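PDB 6EWJ: putative capsular polysaccharide biosynthesis protein from Streptococcus pneumoniae serotype 4, which is probably a pyridoxal phosphate-dependent sugar aminotransferase that acts in teichoic acid biosynthesis. Local coordinates for residues F14-I19 with P384-L389; T129-P134 with V172-S177; K166-I171 with I193-S198. All blocks are in the same frame, centred on the assembly; numbering follows the deposited sequence.

How the contacts relate
Contacts 2 and 3 belong to one sheet, their centres about 8 Å apart. Strand 172-177 of contact 2 and strand 196-200 of contact 3 are neighbours in it: Ser175 N lies 2.8 Å from Phe196 O and Ile173 N 2.9 Å from Asp195 OD2, both probable hydrogen bonds. Along the chain their segments alternate. Contact 1, across the chain's centre, is centred about 29 Å from contact 2 and 34 Å from contact 3, and its two loops span the sequence holding both. The side chain of Ser15 is about 8 Å from that of Lys205, and that of Asp176 about 6 Å from that of His179, so contacts 1 and 2 probably border the pyridoxal phosphate site, empty in this model.

Contact 1 of 3, residues F14-I19 with P384-L389; sequences FSPPDI and PLHTKL
The imidazole of His386 is clasped between Pro16, over one face, and Leu389, whose CG covers the opposite face toward the rim. His386 begins a type I beta turn ending at Leu389, part of the loop that leads into helix 391-409 and here lies along the N-terminal loop before helix 21-31. Pro16 CD sits 3.4 Å from the His386 ring centroid, only 4° off the normal, a well-centred CH-pi contact. At the ring edge, Phe14 O approaches His386 CD2 to 3.1 Å, while NE2 is hydrogen-bonded to Pro13 O. With CG placed between the backbone N and carbonyl carbon, chi1 of 54° sets the ring under Pro16 CD.

A water bridges the backbones, 2.7 Å from Phe14 O and accepting from Leu385 N; it also lies over one face of the Phe14 ring. That ring packs on Pro384, CD1 to CG at 4.1 Å.

Farther along, the aliphatic chain of Lys388, bent at chi2 and chi3, runs over Pro16 CG and reaches Asp18. Helix 268-299 backs this end, its Arg280 forming a salt bridge with Asp18 OD1. The other carboxylate oxygen, Asp18 OD2, turns its anti lone pair to Thr387 OG1, which donates a hydrogen bond of 2.5 Å.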
ATOM      1  N   PHE A  14     -22.804   1.700  13.336  1.00 26.21           N
ATOM      2  CA  PHE A  14     -22.604   2.847  12.478  1.00 25.12           C
ATOM      3  C   PHE A  14     -22.364   2.568  10.978  1.00 25.31           C
ATOM      4  O   PHE A  14     -22.842   3.329  10.134  1.00 25.58           O
ATOM      5  CB  PHE A  14     -21.477   3.711  13.011  1.00 24.17           C
ATOM      6  CG  PHE A  14     -21.406   5.016  12.316  1.00 23.10           C
ATOM      7  CD1 PHE A  14     -22.308   6.036  12.642  1.00 23.21           C
ATOM      8  CD2 PHE A  14     -20.476   5.223  11.317  1.00 21.97           C
ATOM      9  CE1 PHE A  14     -22.262   7.234  11.984  1.00 22.46           C
ATOM     10  CE2 PHE A  14     -20.437   6.417  10.644  1.00 21.55           C
ATOM     11  CZ  PHE A  14     -21.336   7.429  10.978  1.00 21.99           C
ATOM     12  N   SER A  15     -21.581   1.542  10.644  1.00 25.40           N
ATOM     13  CA  SER A  15     -21.164   1.304   9.269  1.00 25.46           C
ATOM     14  C   SER A  15     -20.708  -0.154   8.999  1.00 25.76           C
ATOM     15  O   SER A  15     -19.579  -0.361   8.645  1.00 24.28           O
ATOM     16  CB  SER A  15     -20.050   2.280   8.896  1.00 24.41           C
ATOM     17  OG  SER A  15     -18.968   2.170   9.815  1.00 23.30           O
ATOM     18  N   PRO A  16     -21.599  -1.138   9.202  1.00 27.23           N
ATOM     19  CA  PRO A  16     -21.248  -2.534   8.912  1.00 28.36           C
ATOM     20  C   PRO A  16     -21.193  -2.724   7.426  1.00 28.55           C
ATOM     21  O   PRO A  16     -21.856  -1.985   6.709  1.00 28.79           O
ATOM     22  CB  PRO A  16     -22.419  -3.329   9.503  1.00 29.69           C
ATOM     23  CG  PRO A  16     -23.594  -2.400   9.345  1.00 29.70           C
ATOM     24  CD  PRO A  16     -23.033  -0.990   9.502  1.00 28.50           C
ATOM     25  N   PRO A  17     -20.421  -3.720   6.958  1.00 28.93           N
ATOM     26  CA  PRO A  17     -20.315  -3.955   5.543  1.00 28.42           C
ATOM     27  C   PRO A  17     -21.557  -4.665   5.002  1.00 28.89           C
ATOM     28  O   PRO A  17     -22.199  -5.431   5.723  1.00 29.19           O
ATOM     29  CB  PRO A  17     -19.071  -4.862   5.457  1.00 28.78           C
ATOM     30  CG  PRO A  17     -19.151  -5.689   6.680  1.00 29.37           C
ATOM     31  CD  PRO A  17     -19.673  -4.731   7.737  1.00 29.30           C
ATOM     32  N   ASP A  18     -21.894  -4.384   3.744  1.00 27.86           N
ATOM     33  CA  ASP A  18     -23.009  -5.027   3.066  1.00 28.51           C
ATOM     34  C   ASP A  18     -22.436  -5.944   1.984  1.00 28.59           C
ATOM     35  O   ASP A  18     -22.190  -5.505   0.862  1.00 28.40           O
ATOM     36  CB  ASP A  18     -23.939  -3.969   2.448  1.00 28.21           C
ATOM     37  CG  ASP A  18     -25.283  -4.556   1.977  1.00 29.24           C
ATOM     38  OD1 ASP A  18     -25.339  -5.772   1.630  1.00 28.59           O
ATOM     39  OD2 ASP A  18     -26.269  -3.783   1.937  1.00 28.49           O
ATOM     40  N   ILE A  19     -22.147  -7.177   2.370  1.00 29.47           N
ATOM     41  CA  ILE A  19     -21.545  -8.166   1.482  1.00 29.82           C
ATOM     42  C   ILE A  19     -22.542  -9.299   1.337  1.00 31.74           C
ATOM     43  O   ILE A  19     -23.068  -9.787   2.336  1.00 32.70           O
ATOM     44  CB  ILE A  19     -20.222  -8.721   2.070  1.00 29.93           C
ATOM     45  CG1 ILE A  19     -19.250  -7.590   2.474  1.00 28.89           C
ATOM     46  CG2 ILE A  19     -19.580  -9.712   1.115  1.00 30.40           C
ATOM     47  CD1 ILE A  19     -18.776  -6.696   1.335  1.00 27.79           C
ATOM     48  N   PRO A 384     -26.114   6.881  11.803  1.00 22.87           N
ATOM     49  CA  PRO A 384     -25.829   5.781  10.930  1.00 22.83           C
ATOM     50  C   PRO A 384     -26.559   5.931   9.572  1.00 23.04           C
ATOM     51  O   PRO A 384     -27.723   6.369   9.537  1.00 23.67           O
ATOM     52  CB  PRO A 384     -26.391   4.582  11.699  1.00 23.80           C
ATOM     53  CG  PRO A 384     -26.217   4.948  13.107  1.00 24.12           C
ATOM     54  CD  PRO A 384     -26.634   6.401  13.097  1.00 23.94           C
ATOM     55  N   LEU A 385     -25.838   5.657   8.497  1.00 22.79           N
ATOM     56  CA  LEU A 385     -26.409   5.656   7.128  1.00 23.46           C
ATOM     57  C   LEU A 385     -25.693   4.581   6.324  1.00 24.27           C
ATOM     58  O   LEU A 385     -24.574   4.780   5.848  1.00 23.80           O
ATOM     59  CB  LEU A 385     -26.257   7.011   6.449  1.00 22.83           C
ATOM     60  CG  LEU A 385     -26.886   7.179   5.051  1.00 23.18           C
ATOM     61  CD1 LEU A 385     -28.351   6.836   5.034  1.00 23.91           C
ATOM     62  CD2 LEU A 385     -26.668   8.588   4.524  1.00 22.97           C
ATOM     63  N   HIS A 386     -26.357   3.431   6.220  1.00 25.80           N
ATOM     64  CA  HIS A 386     -25.844   2.301   5.503  1.00 26.26           C
ATOM     65  C   HIS A 386     -27.030   1.403   5.174  1.00 27.96           C
ATOM     66  O   HIS A 386     -28.138   1.567   5.716  1.00 28.11           O
ATOM     67  CB  HIS A 386     -24.833   1.546   6.375  1.00 25.90           C
ATOM     68  CG  HIS A 386     -25.357   1.154   7.723  1.00 27.23           C
ATOM     69  ND1 HIS A 386     -26.111   0.019   7.937  1.00 28.78           N
ATOM     70  CD2 HIS A 386     -25.223   1.740   8.937  1.00 27.46           C
ATOM     71  CE1 HIS A 386     -26.404  -0.085   9.222  1.00 29.44           C
ATOM     72  NE2 HIS A 386     -25.888   0.961   9.849  1.00 28.31           N
ATOM     73  N   THR A 387     -26.756   0.403   4.341  1.00 29.26           N
ATOM     74  CA  THR A 387     -27.838  -0.369   3.708  1.00 31.09           C
ATOM     75  C   THR A 387     -28.301  -1.585   4.506  1.00 32.75           C
ATOM     76  O   THR A 387     -29.132  -2.326   4.033  1.00 33.75           O
ATOM     77  CB  THR A 387     -27.393  -0.791   2.307  1.00 31.32           C
ATOM     78  OG1 THR A 387     -26.062  -1.325   2.371  1.00 30.05           O
ATOM     79  CG2 THR A 387     -27.398   0.433   1.407  1.00 30.91           C
ATOM     80  N   LYS A 388     -27.715  -1.811   5.682  1.00 32.91           N
ATOM     81  CA  LYS A 388     -28.219  -2.785   6.631  1.00 34.92           C
ATOM     82  C   LYS A 388     -29.230  -2.206   7.632  1.00 35.47           C
ATOM     83  O   LYS A 388     -29.834  -2.962   8.387  1.00 36.61           O
ATOM     84  CB  LYS A 388     -27.049  -3.448   7.386  1.00 36.10           C
ATOM     85  CG  LYS A 388     -25.927  -4.000   6.490  1.00 35.77           C
ATOM     86  CD  LYS A 388     -26.360  -5.210   5.687  1.00 37.24           C
ATOM     87  CE  LYS A 388     -26.437  -6.476   6.516  1.00 38.32           C
ATOM     88  NZ  LYS A 388     -26.679  -7.632   5.605  1.00 38.99           N
ATOM     89  N   LEU A 389     -29.440  -0.891   7.620  1.00 34.57           N
ATOM     90  CA  LEU A 389     -30.481  -0.266   8.453  1.00 36.17           C
ATOM     91  C   LEU A 389     -31.892  -0.670   7.995  1.00 37.65           C
ATOM     92  O   LEU A 389     -32.226  -0.518   6.827  1.00 38.23           O
ATOM     93  CB  LEU A 389     -30.406   1.263   8.384  1.00 35.53           C
ATOM     94  CG  LEU A 389     -29.261   1.980   9.076  1.00 35.02           C
ATOM     95  CD1 LEU A 389     -29.306   3.461   8.721  1.00 34.69           C
ATOM     96  CD2 LEU A 389     -29.334   1.787  10.581  1.00 35.65           C
TER
HETATM   97  O   HOH W   1     -23.100   5.466   8.559  1.00 21.98           O

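Contact 2 of 3, residues T129-P134 with V172-S177; sequences TKVIIP and VIVSDS
Pro134, Val174 and Val172 have the most surface buried by this contact, in which strand 129-132 and strand 172-177 run parallel within the mixed sheet and the pairing continues into Ile133 and Pro134. The strand axes approach to 4.7 Å at 30°. Helices 144-153 and 163-168 lie in the connection between them, the first packing on Ile132 and Pro134: a beta-alpha-beta crossover.

Val172 sets the register opposite Val131. Its N donates to Lys130 O at 3.0 Å, and its carbonyl accepts from Ile132 N while also meeting Val131 CA at 3.2 Å. Two residues on, Val174 N gives its hydrogen to Ile132 O at 2.8 Å, with a C=O...N angle of 173°. Val174 CG2 touches Val131 CG1 at 3.8 Å. The CG2 branch does so because it lies beside the backbone N while CG1 stands anti to that N (chi1 175°). Val131 and Ile133 also contact Val83 of the next strand, 82-86.

Pro134 continues the pairing without an N-H. Where a regular parallel pair would place a donor, its CD meets Val174 O at 3.2 Å, and Ile133 CA comes equally near that oxygen. The ring also crosses Ile173 at about a right angle, CG against CG2. Pro134 O then resumes the pattern by accepting from Asp176 N at 2.9 Å.

Asp176 itself lies beyond the apolar strand core, its OD2 bound to Ser93 and its OD1 to Ala178 N, about 6 Å by side chain from Ala64 and His179 of the pyridoxal phosphate site. Four backbone hydrogen bonds, with CA-H...O contacts between them, thus set the register that brings Asp176 to the pocket edge, where, as in other fold type I enzymes, an aspartate would probably face the pyridine nitrogen.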
ATOM      1  N   THR A 129       1.182  28.063  -4.706  1.00 31.58           N
ATOM      2  CA  THR A 129       0.030  27.179  -4.701  1.00 30.22           C
ATOM      3  C   THR A 129       0.023  26.375  -5.991  1.00 29.82           C
ATOM      4  O   THR A 129       0.055  26.956  -7.089  1.00 30.42           O
ATOM      5  CB  THR A 129      -1.317  27.924  -4.569  1.00 30.47           C
ATOM      6  OG1 THR A 129      -1.242  28.905  -3.537  1.00 30.52           O
ATOM      7  CG2 THR A 129      -2.438  26.927  -4.213  1.00 29.31           C
ATOM      8  N   LYS A 130       0.031  25.044  -5.844  1.00 29.29           N
ATOM      9  CA  LYS A 130      -0.079  24.109  -6.968  1.00 29.25           C
ATOM     10  C   LYS A 130      -1.399  23.366  -7.074  1.00 27.36           C
ATOM     11  O   LYS A 130      -1.830  23.009  -8.193  1.00 27.55           O
ATOM     12  CB  LYS A 130       1.032  23.051  -6.920  1.00 29.76           C
ATOM     13  CG  LYS A 130       2.454  23.572  -6.977  1.00 31.45           C
ATOM     14  CD  LYS A 130       2.708  24.525  -8.133  1.00 33.82           C
ATOM     15  CE  LYS A 130       4.190  24.840  -8.245  1.00 35.47           C
ATOM     16  NZ  LYS A 130       4.434  25.701  -9.402  1.00 37.34           N
ATOM     17  N   VAL A 131      -2.037  23.090  -5.942  1.00 25.09           N
ATOM     18  CA  VAL A 131      -3.185  22.191  -5.899  1.00 23.62           C
ATOM     19  C   VAL A 131      -4.180  22.676  -4.864  1.00 22.89           C
ATOM     20  O   VAL A 131      -3.792  23.208  -3.809  1.00 23.12           O
ATOM     21  CB  VAL A 131      -2.775  20.745  -5.550  1.00 22.80           C
ATOM     22  CG1 VAL A 131      -3.978  19.867  -5.253  1.00 21.97           C
ATOM     23  CG2 VAL A 131      -1.979  20.120  -6.679  1.00 23.33           C
ATOM     24  N   ILE A 132      -5.455  22.506  -5.174  1.00 22.03           N
ATOM     25  CA  ILE A 132      -6.527  22.681  -4.226  1.00 21.18           C
ATOM     26  C   ILE A 132      -7.195  21.316  -4.097  1.00 20.24           C
ATOM     27  O   ILE A 132      -7.519  20.673  -5.120  1.00 19.78           O
ATOM     28  CB  ILE A 132      -7.557  23.730  -4.687  1.00 21.63           C
ATOM     29  CG1 ILE A 132      -6.894  25.089  -4.807  1.00 22.70           C
ATOM     30  CG2 ILE A 132      -8.713  23.816  -3.680  1.00 21.31           C
ATOM     31  CD1 ILE A 132      -7.670  26.123  -5.588  1.00 23.84           C
ATOM     32  N   ILE A 133      -7.419  20.890  -2.850  1.00 19.53           N
ATOM     33  CA  ILE A 133      -8.146  19.647  -2.541  1.00 19.02           C
ATOM     34  C   ILE A 133      -9.496  19.916  -1.810  1.00 19.43           C
ATOM     35  O   ILE A 133      -9.549  19.868  -0.577  1.00 19.98           O
ATOM     36  CB  ILE A 133      -7.271  18.637  -1.702  1.00 18.22           C
ATOM     37  CG1 ILE A 133      -5.874  18.463  -2.323  1.00 18.30           C
ATOM     38  CG2 ILE A 133      -7.981  17.267  -1.593  1.00 17.68           C
ATOM     39  CD1 ILE A 133      -4.939  17.502  -1.563  1.00 17.80           C
ATOM     40  N   PRO A 134     -10.590  20.173  -2.556  1.00 20.07           N
ATOM     41  CA  PRO A 134     -11.901  20.135  -1.933  1.00 19.91           C
ATOM     42  C   PRO A 134     -12.267  18.718  -1.466  1.00 19.68           C
ATOM     43  O   PRO A 134     -11.857  17.735  -2.122  1.00 20.01           O
ATOM     44  CB  PRO A 134     -12.851  20.549  -3.087  1.00 20.69           C
ATOM     45  CG  PRO A 134     -11.980  21.007  -4.220  1.00 20.98           C
ATOM     46  CD  PRO A 134     -10.700  20.232  -4.029  1.00 20.43           C
ATOM     47  N   VAL A 172      -4.163  23.146 -10.016  1.00 25.73           N
ATOM     48  CA  VAL A 172      -4.880  21.930 -10.369  1.00 24.99           C
ATOM     49  C   VAL A 172      -5.854  21.636  -9.234  1.00 23.74           C
ATOM     50  O   VAL A 172      -5.474  21.723  -8.025  1.00 22.94           O
ATOM     51  CB  VAL A 172      -3.896  20.759 -10.647  1.00 24.62           C
ATOM     52  CG1 VAL A 172      -4.648  19.440 -10.831  1.00 24.12           C
ATOM     53  CG2 VAL A 172      -3.035  21.048 -11.877  1.00 25.54           C
ATOM     54  N   ILE A 173      -7.096  21.265  -9.588  1.00 22.83           N
ATOM     55  CA  ILE A 173      -8.101  20.980  -8.591  1.00 22.09           C
ATOM     56  C   ILE A 173      -8.313  19.510  -8.493  1.00 21.16           C
ATOM     57  O   ILE A 173      -8.724  18.904  -9.460  1.00 21.29           O
ATOM     58  CB  ILE A 173      -9.439  21.695  -8.858  1.00 22.57           C
ATOM     59  CG1 ILE A 173      -9.205  23.203  -8.955  1.00 23.37           C
ATOM     60  CG2 ILE A 173     -10.407  21.385  -7.726  1.00 21.86           C
ATOM     61  CD1 ILE A 173     -10.445  24.006  -9.275  1.00 24.24           C
ATOM     62  N   VAL A 174      -8.037  18.956  -7.306  1.00 20.44           N
ATOM     63  CA  VAL A 174      -8.076  17.525  -7.067  1.00 19.61           C
ATOM     64  C   VAL A 174      -9.168  17.247  -6.060  1.00 19.73           C
ATOM     65  O   VAL A 174      -9.038  17.588  -4.872  1.00 20.09           O
ATOM     66  CB  VAL A 174      -6.750  17.014  -6.509  1.00 19.04           C
ATOM     67  CG1 VAL A 174      -6.845  15.537  -6.149  1.00 18.22           C
ATOM     68  CG2 VAL A 174      -5.633  17.302  -7.507  1.00 19.54           C
ATOM     69  N   SER A 175     -10.208  16.558  -6.496  1.00 19.56           N
ATOM     70  CA  SER A 175     -11.307  16.185  -5.615  1.00 19.26           C
ATOM     71  C   SER A 175     -10.975  15.031  -4.674  1.00 18.80           C
ATOM     72  O   SER A 175     -10.644  13.913  -5.152  1.00 18.27           O
ATOM     73  CB  SER A 175     -12.542  15.765  -6.437  1.00 19.34           C
ATOM     74  OG  SER A 175     -13.549  15.248  -5.545  1.00 19.60           O
ATOM     75  N   ASP A 176     -11.110  15.257  -3.362  1.00 18.53           N
ATOM     76  CA  ASP A 176     -11.234  14.150  -2.441  1.00 18.65           C
ATOM     77  C   ASP A 176     -12.658  13.649  -2.403  1.00 18.21           C
ATOM     78  O   ASP A 176     -13.499  14.167  -1.661  1.00 18.34           O
ATOM     79  CB  ASP A 176     -10.734  14.501  -1.040  1.00 18.85           C
ATOM     80  CG  ASP A 176     -10.850  13.338  -0.075  1.00 18.96           C
ATOM     81  OD1 ASP A 176     -11.393  12.266  -0.433  1.00 18.60           O
ATOM     82  OD2 ASP A 176     -10.403  13.484   1.094  1.00 19.69           O
ATOM     83  N   SER A 177     -12.930  12.652  -3.258  1.00 18.35           N
ATOM     84  CA  SER A 177     -14.247  11.983  -3.363  1.00 18.16           C
ATOM     85  C   SER A 177     -14.328  10.641  -2.628  1.00 17.37           C
ATOM     86  O   SER A 177     -15.026   9.714  -3.040  1.00 17.58           O
ATOM     87  CB  SER A 177     -14.622  11.805  -4.824  1.00 19.10           C
ATOM     88  OG  SER A 177     -15.028  13.044  -5.362  1.00 20.23           O
TER

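Contact 3 of 3, residues K166-I171 with I193-S198; sequences KAFNRI and IADFTS
Helix 163-168 stops at Phe168, the positive phi of Asn169 (58°) turns the chain out of it, and the closest CA atoms across the contact, those of Phe168 and Asp195, remain 9.3 Å apart. Side chains therefore span the distance, tying this helix end to the start of strand 196-200 in the mixed seven-stranded sheet of a fold type I aminotransferase. The main link is an end-on, two-pronged salt bridge: Arg170 NH1 holds Asp195 OD2 at 2.7 Å and NH2 holds OD1 at 2.9 Å. Both oxygens lie in the guanidinium plane and are met on their syn side, though the two flat groups are twisted 28° apart. With chi1 at 53° the Arg170 chain leaves over its own backbone and then runs extended to NE, which delivers the guanidinium to the acid.

NH1 also binds Ile171 O, limiting rotation of the group, and Phe168 CD2 lies over one guanidinium face. OD2 of the aspartate has a second donor, Ile173 N of strand 172-177, so OD2 takes two hydrogen bonds. Beside the ion pair, the Phe168 ring touches both the carboxylate and Phe196: CE2 lies 3.5 Å from Asp195 OD1, and CE1 lies 3.9 Å from Phe196 CE1.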
ATOM      1  N   LYS A 166       2.955  22.488 -16.143  1.00 40.17           N
ATOM      2  CA  LYS A 166       3.009  23.303 -17.366  1.00 42.22           C
ATOM      3  C   LYS A 166       1.820  23.067 -18.263  1.00 40.93           C
ATOM      4  O   LYS A 166       1.351  24.002 -18.883  1.00 41.51           O
ATOM      5  CB  LYS A 166       4.324  23.180 -18.139  1.00 44.42           C
ATOM      6  CG  LYS A 166       4.686  24.418 -18.936  1.00 47.81           C
ATOM      7  CD  LYS A 166       6.140  24.491 -19.441  1.00 50.29           C
ATOM      8  CE  LYS A 166       7.249  23.895 -18.554  1.00 49.96           C
ATOM      9  NZ  LYS A 166       7.525  22.460 -18.849  1.00 49.58           N
ATOM     10  N   ALA A 167       1.348  21.821 -18.333  1.00 38.82           N
ATOM     11  CA  ALA A 167       0.230  21.447 -19.223  1.00 38.73           C
ATOM     12  C   ALA A 167      -1.050  22.232 -18.852  1.00 37.60           C
ATOM     13  O   ALA A 167      -1.730  22.824 -19.691  1.00 38.85           O
ATOM     14  CB  ALA A 167       0.007  19.927 -19.152  1.00 37.33           C
ATOM     15  N   PHE A 168      -1.404  22.140 -17.584  1.00 35.75           N
ATOM     16  CA  PHE A 168      -2.502  22.919 -17.011  1.00 35.12           C
ATOM     17  C   PHE A 168      -2.292  24.426 -17.070  1.00 36.17           C
ATOM     18  O   PHE A 168      -3.157  25.187 -17.501  1.00 36.70           O
ATOM     19  CB  PHE A 168      -2.755  22.372 -15.583  1.00 33.33           C
ATOM     20  CG  PHE A 168      -3.541  21.104 -15.567  1.00 31.77           C
ATOM     21  CD1 PHE A 168      -2.900  19.869 -15.565  1.00 30.99           C
ATOM     22  CD2 PHE A 168      -4.928  21.126 -15.620  1.00 31.24           C
ATOM     23  CE1 PHE A 168      -3.633  18.705 -15.565  1.00 29.94           C
ATOM     24  CE2 PHE A 168      -5.666  19.962 -15.617  1.00 30.01           C
ATOM     25  CZ  PHE A 168      -5.011  18.746 -15.585  1.00 29.75           C
ATOM     26  N   ASN A 169      -1.117  24.829 -16.653  1.00 36.20           N
ATOM     27  CA  ASN A 169      -0.745  26.196 -16.447  1.00 37.37           C
ATOM     28  C   ASN A 169      -1.565  27.055 -15.460  1.00 36.72           C
ATOM     29  O   ASN A 169      -1.624  28.281 -15.563  1.00 37.27           O
ATOM     30  CB  ASN A 169      -0.438  26.962 -17.744  1.00 39.62           C
ATOM     31  CG  ASN A 169       0.837  27.790 -17.605  1.00 41.22           C
ATOM     32  OD1 ASN A 169       0.805  29.019 -17.486  1.00 42.75           O
ATOM     33  ND2 ASN A 169       1.972  27.091 -17.512  1.00 40.98           N
ATOM     34  N   ARG A 170      -2.127  26.366 -14.480  1.00 34.61           N
ATOM     35  CA  ARG A 170      -2.883  26.959 -13.409  1.00 34.16           C
ATOM     36  C   ARG A 170      -2.865  25.989 -12.216  1.00 32.25           C
ATOM     37  O   ARG A 170      -2.334  24.867 -12.316  1.00 31.86           O
ATOM     38  CB  ARG A 170      -4.321  27.223 -13.880  1.00 34.57           C
ATOM     39  CG  ARG A 170      -5.058  26.019 -14.487  1.00 34.10           C
ATOM     40  CD  ARG A 170      -6.579  26.222 -14.410  1.00 34.31           C
ATOM     41  NE  ARG A 170      -7.345  25.146 -15.058  1.00 33.50           N
ATOM     42  CZ  ARG A 170      -7.673  23.985 -14.493  1.00 31.98           C
ATOM     43  NH1 ARG A 170      -7.280  23.683 -13.260  1.00 31.01           N
ATOM     44  NH2 ARG A 170      -8.389  23.097 -15.173  1.00 31.49           N
ATOM     45  N   ILE A 171      -3.472  26.408 -11.116  1.00 31.05           N
ATOM     46  CA  ILE A 171      -3.710  25.531  -9.966  1.00 28.72           C
ATOM     47  C   ILE A 171      -4.559  24.350 -10.419  1.00 27.42           C
ATOM     48  O   ILE A 171      -5.554  24.532 -11.107  1.00 27.48           O
ATOM     49  CB  ILE A 171      -4.406  26.286  -8.805  1.00 28.58           C
ATOM     50  CG1 ILE A 171      -3.453  27.318  -8.195  1.00 29.09           C
ATOM     51  CG2 ILE A 171      -4.822  25.323  -7.692  1.00 27.12           C
ATOM     52  CD1 ILE A 171      -4.110  28.393  -7.361  1.00 29.18           C
ATOM     53  N   ILE A 193     -15.530  16.031 -12.779  1.00 25.02           N
ATOM     54  CA  ILE A 193     -15.693  17.454 -12.488  1.00 25.50           C
ATOM     55  C   ILE A 193     -14.341  18.133 -12.213  1.00 25.14           C
ATOM     56  O   ILE A 193     -13.997  19.135 -12.831  1.00 25.50           O
ATOM     57  CB  ILE A 193     -16.661  17.638 -11.336  1.00 25.58           C
ATOM     58  CG1 ILE A 193     -17.982  16.925 -11.641  1.00 26.40           C
ATOM     59  CG2 ILE A 193     -16.920  19.129 -11.091  1.00 26.59           C
ATOM     60  CD1 ILE A 193     -18.729  16.492 -10.404  1.00 25.90           C
ATOM     61  N   ALA A 194     -13.632  17.614 -11.232  1.00 23.63           N
ATOM     62  CA  ALA A 194     -12.320  18.102 -10.899  1.00 23.61           C
ATOM     63  C   ALA A 194     -11.332  17.663 -11.958  1.00 23.86           C
ATOM     64  O   ALA A 194     -11.620  16.791 -12.776  1.00 23.68           O
ATOM     65  CB  ALA A 194     -11.909  17.573  -9.545  1.00 22.68           C
ATOM     66  N   ASP A 195     -10.168  18.291 -11.937  1.00 24.44           N
ATOM     67  CA  ASP A 195      -9.052  17.874 -12.793  1.00 24.84           C
ATOM     68  C   ASP A 195      -8.626  16.425 -12.524  1.00 23.36           C
ATOM     69  O   ASP A 195      -8.479  15.602 -13.432  1.00 23.96           O
ATOM     70  CB  ASP A 195      -7.888  18.842 -12.637  1.00 25.47           C
ATOM     71  CG  ASP A 195      -8.230  20.231 -13.082  1.00 26.62           C
ATOM     72  OD1 ASP A 195      -8.832  20.405 -14.176  1.00 27.98           O
ATOM     73  OD2 ASP A 195      -7.879  21.195 -12.356  1.00 26.39           O
ATOM     74  N   PHE A 196      -8.460  16.102 -11.265  1.00 22.27           N
ATOM     75  CA  PHE A 196      -8.221  14.723 -10.817  1.00 20.67           C
ATOM     76  C   PHE A 196      -9.160  14.443  -9.655  1.00 19.84           C
ATOM     77  O   PHE A 196      -9.555  15.387  -8.922  1.00 19.95           O
ATOM     78  CB  PHE A 196      -6.757  14.516 -10.343  1.00 20.51           C
ATOM     79  CG  PHE A 196      -5.725  14.665 -11.407  1.00 21.04           C
ATOM     80  CD1 PHE A 196      -5.286  15.924 -11.796  1.00 22.00           C
ATOM     81  CD2 PHE A 196      -5.140  13.558 -11.981  1.00 21.08           C
ATOM     82  CE1 PHE A 196      -4.326  16.068 -12.776  1.00 22.60           C
ATOM     83  CE2 PHE A 196      -4.158  13.680 -12.950  1.00 21.79           C
ATOM     84  CZ  PHE A 196      -3.753  14.939 -13.360  1.00 22.70           C
ATOM     85  N   THR A 197      -9.494  13.167  -9.464  1.00 19.03           N
ATOM     86  CA  THR A 197     -10.344  12.739  -8.357  1.00 18.59           C
ATOM     87  C   THR A 197      -9.794  11.460  -7.706  1.00 18.28           C
ATOM     88  O   THR A 197      -9.423  10.508  -8.417  1.00 18.28           O
ATOM     89  CB  THR A 197     -11.805  12.528  -8.819  1.00 18.84           C
ATOM     90  OG1 THR A 197     -12.281  13.720  -9.470  1.00 18.94           O
ATOM     91  CG2 THR A 197     -12.724  12.192  -7.657  1.00 18.26           C
ATOM     92  N   SER A 198      -9.791  11.421  -6.373  1.00 17.83           N
ATOM     93  CA  SER A 198      -9.623  10.158  -5.621  1.00 17.73           C
ATOM     94  C   SER A 198     -10.914   9.665  -4.997  1.00 17.03           C
ATOM     95  O   SER A 198     -11.654  10.418  -4.401  1.00 17.07           O
ATOM     96  CB  SER A 198      -8.570  10.272  -4.467  1.00 17.87           C
ATOM     97  OG  SER A 198      -8.833  11.425  -3.715  1.00 19.80           O
TER